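Local structure of putative dehydrogenase (Pseudomonas fluorescens, 6UUG) at residues 106-111 against 139-144; 159-164 against 179-184. The protein is a methanesulfinate monooxygenase, MsuC, the oxygenase of a two-component flavin-dependent system in bacterial sulfur assimilation, with an acyl-CoA dehydrogenase-like fold. One frame throughout, in Å; residues are numbered along the deposited sequence.

Contact 1 of 2, residues 106-111 against 139-144; sequences FGFHHL and WGNALN
His109 and Trp139 carry the polar part of this contact, in which a helix meets the first residues of a β-strand. The backbone N of Trp139 donates to ND1 of His109 over 3.0 Å, nearly straight at 170° and in the imidazole plane. With CG of His109 anti to its own N (chi1 162°), the imidazole reaches the strand, and its NE2 bonds to the carbonyl O of Leu70. Histidine suits the place because its two nitrogens can serve two backbone groups, one accepting and one donating. A weaker polar touch lies beside it, where CA of His109 approaches O of Trp139 at 3.5 Å.

The aromatic contact is oblique: CD1 of Trp139 reaches CE1 of His109 at 3.7 Å, with the ring planes 68° apart. The apolar contact falls to Phe108, whose CD2 edge meets CB of Asn141 at 3.8 Å, ring and amide standing almost perpendicular. OD1 of Asn141 accepts from N of Leu143 in an Asx turn, a role suited to asparagine's short carbonyl-bearing side chain.

Trp139 also packs on Met112, Leu113 and Val116 of helix 100-119, while its indole NE1 hydrogen-bonds to OG1 of Thr132. Backbone bonds of Gly140 and Ala142 to Ile178 pair strand 139-142 in parallel with strand 176-183, joining helix 100-119 to that sheet.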
# COMPACT_ATOMS: atom_id res chain seq x y z
N PHE A 106 12.61 -28.88 11.96
CA PHE A 106 13.83 -29.29 11.25
C PHE A 106 14.88 -28.19 11.28
O PHE A 106 16.05 -28.43 11.62
CB PHE A 106 13.49 -29.68 9.80
CG PHE A 106 14.68 -30.10 8.99
CD1 PHE A 106 15.20 -31.38 9.12
CD2 PHE A 106 15.28 -29.23 8.10
CE1 PHE A 106 16.29 -31.78 8.37
CE2 PHE A 106 16.38 -29.62 7.34
CZ PHE A 106 16.89 -30.91 7.48
N GLY A 107 14.48 -26.96 10.94
CA GLY A 107 15.42 -25.85 11.00
C GLY A 107 15.94 -25.59 12.40
O GLY A 107 17.13 -25.32 12.58
N PHE A 108 15.07 -25.70 13.41
CA PHE A 108 15.54 -25.48 14.78
C PHE A 108 16.47 -26.60 15.25
O PHE A 108 17.40 -26.34 16.01
CB PHE A 108 14.35 -25.33 15.72
CG PHE A 108 14.05 -23.90 16.07
CD1 PHE A 108 14.13 -22.92 15.10
CD2 PHE A 108 13.69 -23.54 17.36
CE1 PHE A 108 13.87 -21.59 15.42
CE2 PHE A 108 13.42 -22.22 17.68
CZ PHE A 108 13.51 -21.25 16.71
N HIS A 109 16.24 -27.84 14.79
CA HIS A 109 17.21 -28.90 15.05
C HIS A 109 18.61 -28.49 14.61
O HIS A 109 19.58 -28.57 15.38
CB HIS A 109 16.74 -30.19 14.36
CG HIS A 109 17.81 -31.21 14.18
ND1 HIS A 109 18.13 -32.14 15.15
CD2 HIS A 109 18.66 -31.44 13.15
CE1 HIS A 109 19.12 -32.91 14.72
NE2 HIS A 109 19.47 -32.50 13.51
N HIS A 110 18.75 -27.99 13.38
CA HIS A 110 20.10 -27.63 12.93
C HIS A 110 20.61 -26.37 13.63
O HIS A 110 21.83 -26.20 13.80
CB HIS A 110 20.12 -27.49 11.40
CG HIS A 110 19.95 -28.80 10.71
ND1 HIS A 110 20.94 -29.76 10.69
CD2 HIS A 110 18.88 -29.35 10.07
CE1 HIS A 110 20.50 -30.83 10.05
NE2 HIS A 110 19.26 -30.61 9.67
N LEU A 111 19.70 -25.48 14.05
CA LEU A 111 20.11 -24.35 14.88
C LEU A 111 20.65 -24.82 16.23
O LEU A 111 21.61 -24.23 16.75
CB LEU A 111 18.92 -23.40 15.09
CG LEU A 111 19.18 -22.21 16.02
CD1 LEU A 111 20.19 -21.25 15.44
CD2 LEU A 111 17.86 -21.47 16.30
N TRP A 139 17.23 -32.88 17.87
CA TRP A 139 17.51 -31.86 18.88
C TRP A 139 16.35 -30.86 18.96
O TRP A 139 15.89 -30.37 17.92
CB TRP A 139 18.80 -31.10 18.56
CG TRP A 139 20.06 -31.89 18.81
CD1 TRP A 139 20.45 -33.03 18.18
CD2 TRP A 139 21.10 -31.57 19.75
NE1 TRP A 139 21.67 -33.45 18.67
CE2 TRP A 139 22.08 -32.57 19.64
CE3 TRP A 139 21.28 -30.54 20.69
CZ2 TRP A 139 23.24 -32.57 20.42
CZ3 TRP A 139 22.43 -30.54 21.47
CH2 TRP A 139 23.40 -31.55 21.33
N GLY A 140 15.92 -30.54 20.18
CA GLY A 140 14.82 -29.64 20.40
C GLY A 140 15.25 -28.39 21.16
O GLY A 140 16.39 -28.28 21.64
N ASN A 141 14.33 -27.44 21.26
CA ASN A 141 14.61 -26.11 21.80
C ASN A 141 13.95 -25.93 23.16
O ASN A 141 12.76 -26.22 23.32
CB ASN A 141 14.12 -25.01 20.87
CG ASN A 141 14.24 -23.64 21.49
OD1 ASN A 141 15.33 -23.18 21.80
ND2 ASN A 141 13.10 -22.97 21.69
N ALA A 142 14.73 -25.44 24.12
CA ALA A 142 14.23 -24.99 25.42
C ALA A 142 14.96 -23.74 25.84
O ALA A 142 15.19 -23.51 27.04
CB ALA A 142 14.37 -26.08 26.48
N LEU A 143 15.37 -22.93 24.87
CA LEU A 143 16.13 -21.71 25.10
C LEU A 143 15.20 -20.53 24.85
O LEU A 143 14.70 -20.36 23.74
CB LEU A 143 17.36 -21.66 24.19
CG LEU A 143 18.08 -20.34 23.90
CD1 LEU A 143 18.56 -19.67 25.17
CD2 LEU A 143 19.26 -20.55 22.96
N ASN A 144 14.93 -19.76 25.90
CA ASN A 144 14.08 -18.57 25.80
C ASN A 144 14.76 -17.49 26.63
O ASN A 144 14.63 -17.47 27.86
CB ASN A 144 12.66 -18.84 26.29
CG ASN A 144 11.67 -17.78 25.81
OD1 ASN A 144 12.05 -16.71 25.34
ND2 ASN A 144 10.38 -18.08 25.95

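Contact 2 of 2, residues 159-164 against 179-184; sequences REFSGK and ASAVDE
Phe161 lays one face of its ring over the methyl of Ala181, a CH-π contact between strands of two different β-sheets in the β-domain of an acyl-CoA dehydrogenase-type fold. CB of Ala181 stands 3.6 Å from the ring centroid and just 2° off the ring normal, so it is almost equally far from all six carbons. The strand segments cross at 101° and their axes come no closer than 7.8 Å; no hydrogen bond joins the segments, and the distance is filled by side chains. CG of Phe161 lies anti to the carbonyl carbon (chi1 -69°), which carries the ring across to the other strand.

Ala181 fits because its small side chain lets the flat ring settle directly on it, and Ala179 leaves room for the ring's rim: CE2 of Phe161 is 4.3 Å from CB of Ala179. Around them, Val152, Leu191, Ala193, Phe223 and Val228 also touch the phenylalanine, making it part of the core between the sheets. Were Phe161 replaced by an alanine, the ring would be gone and a gap would probably open above the Ala181 methyl and beside Ala179. At the ring's edge, O of Ala179 lies in plane, 3.9 Å from CE2 of Phe161.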
# COMPACT_ATOMS: atom_id res chain seq x y z
N ARG A 159 25.37 -28.52 38.95
CA ARG A 159 24.36 -27.48 39.00
C ARG A 159 22.99 -28.08 38.72
O ARG A 159 22.86 -29.21 38.24
CB ARG A 159 24.68 -26.36 38.00
CG ARG A 159 26.06 -25.79 38.19
CD ARG A 159 26.43 -24.89 37.03
NE ARG A 159 27.87 -24.67 36.95
CZ ARG A 159 28.45 -23.47 36.97
NH1 ARG A 159 29.77 -23.37 36.89
NH2 ARG A 159 27.70 -22.38 37.05
N GLU A 160 21.94 -27.31 39.02
CA GLU A 160 20.58 -27.78 38.82
C GLU A 160 19.73 -26.66 38.25
O GLU A 160 19.74 -25.54 38.78
CB GLU A 160 19.97 -28.30 40.13
CG GLU A 160 20.48 -29.68 40.53
CD GLU A 160 19.90 -30.17 41.85
OE1 GLU A 160 18.96 -29.53 42.38
OE2 GLU A 160 20.39 -31.20 42.35
N PHE A 161 18.98 -26.96 37.19
CA PHE A 161 18.00 -26.03 36.64
C PHE A 161 16.65 -26.33 37.27
O PHE A 161 16.23 -27.49 37.33
CB PHE A 161 17.89 -26.16 35.11
CG PHE A 161 19.10 -25.67 34.34
CD1 PHE A 161 20.28 -25.32 34.97
CD2 PHE A 161 19.04 -25.58 32.95
CE1 PHE A 161 21.37 -24.89 34.25
CE2 PHE A 161 20.13 -25.15 32.22
CZ PHE A 161 21.30 -24.81 32.87
N SER A 162 15.96 -25.28 37.71
CA SER A 162 14.63 -25.40 38.30
C SER A 162 13.77 -24.23 37.85
O SER A 162 14.23 -23.08 37.86
CB SER A 162 14.68 -25.44 39.83
OG SER A 162 15.35 -26.60 40.30
N GLY A 163 12.53 -24.51 37.47
CA GLY A 163 11.60 -23.48 37.07
C GLY A 163 10.79 -23.93 35.88
O GLY A 163 10.78 -25.10 35.51
N LYS A 164 10.10 -22.98 35.27
CA LYS A 164 9.24 -23.27 34.13
C LYS A 164 9.73 -22.53 32.89
O LYS A 164 10.42 -21.51 33.00
CB LYS A 164 7.78 -22.91 34.44
CG LYS A 164 7.18 -23.75 35.55
CD LYS A 164 5.73 -23.39 35.83
CE LYS A 164 5.14 -24.30 36.90
NZ LYS A 164 5.19 -25.74 36.50
N ALA A 179 18.81 -25.98 26.69
CA ALA A 179 18.03 -25.34 27.74
C ALA A 179 18.81 -24.17 28.33
O ALA A 179 20.03 -24.24 28.47
CB ALA A 179 17.67 -26.34 28.85
N SER A 180 18.10 -23.10 28.68
CA SER A 180 18.72 -21.96 29.32
C SER A 180 18.19 -21.78 30.74
O SER A 180 17.08 -22.20 31.08
CB SER A 180 18.50 -20.67 28.53
OG SER A 180 17.12 -20.45 28.31
N ALA A 181 19.00 -21.12 31.56
CA ALA A 181 18.64 -20.76 32.92
C ALA A 181 19.40 -19.50 33.29
O ALA A 181 20.43 -19.18 32.69
CB ALA A 181 18.94 -21.89 33.91
N VAL A 182 18.89 -18.77 34.29
CA VAL A 182 19.54 -17.56 34.76
C VAL A 182 20.27 -17.87 36.06
O VAL A 182 19.71 -18.49 36.97
CB VAL A 182 18.53 -16.40 34.94
CG1 VAL A 182 18.00 -15.95 33.58
CG2 VAL A 182 17.37 -16.81 35.82
N ASP A 183 21.54 -17.48 36.13
CA ASP A 183 22.30 -17.51 37.37
C ASP A 183 22.17 -16.15 38.03
O ASP A 183 22.72 -15.16 37.54
CB ASP A 183 23.76 -17.86 37.12
CG ASP A 183 24.67 -17.45 38.27
OD1 ASP A 183 24.32 -17.74 39.43
OD2 ASP A 183 25.73 -16.85 38.00
N GLU A 184 21.43 -16.09 39.14
CA GLU A 184 21.15 -14.83 39.80
C GLU A 184 22.40 -14.31 40.52
O GLU A 184 22.48 -14.36 41.75
CB GLU A 184 19.97 -15.00 40.75
CG GLU A 184 18.86 -15.84 40.12
CD GLU A 184 17.57 -15.84 40.92
OE1 GLU A 184 17.10 -14.75 41.30
OE2 GLU A 184 17.03 -16.94 41.18

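The two contacts follow one another along the chain, contact 1 closing before contact 2 opens, and their centres lie about 18 Å apart. Strands 139-142 and 176-183, neighbours in one sheet, connect them: contact 1 ties that sheet to helix 100-119, and contact 2 packs it against the antiparallel sheet holding strand 159-162. They also touch directly, CD1 of Leu143 lying 3.5 Å from CB of Ser180, and CB of Ala142 3.9 Å from CA of Ala179. A weak hydrogen bond joins N of Asn144 to OG of Ser180. Contact 1 is the more central, about 8 Å from the chain centre to its own centre, against about 24 Å for contact 2.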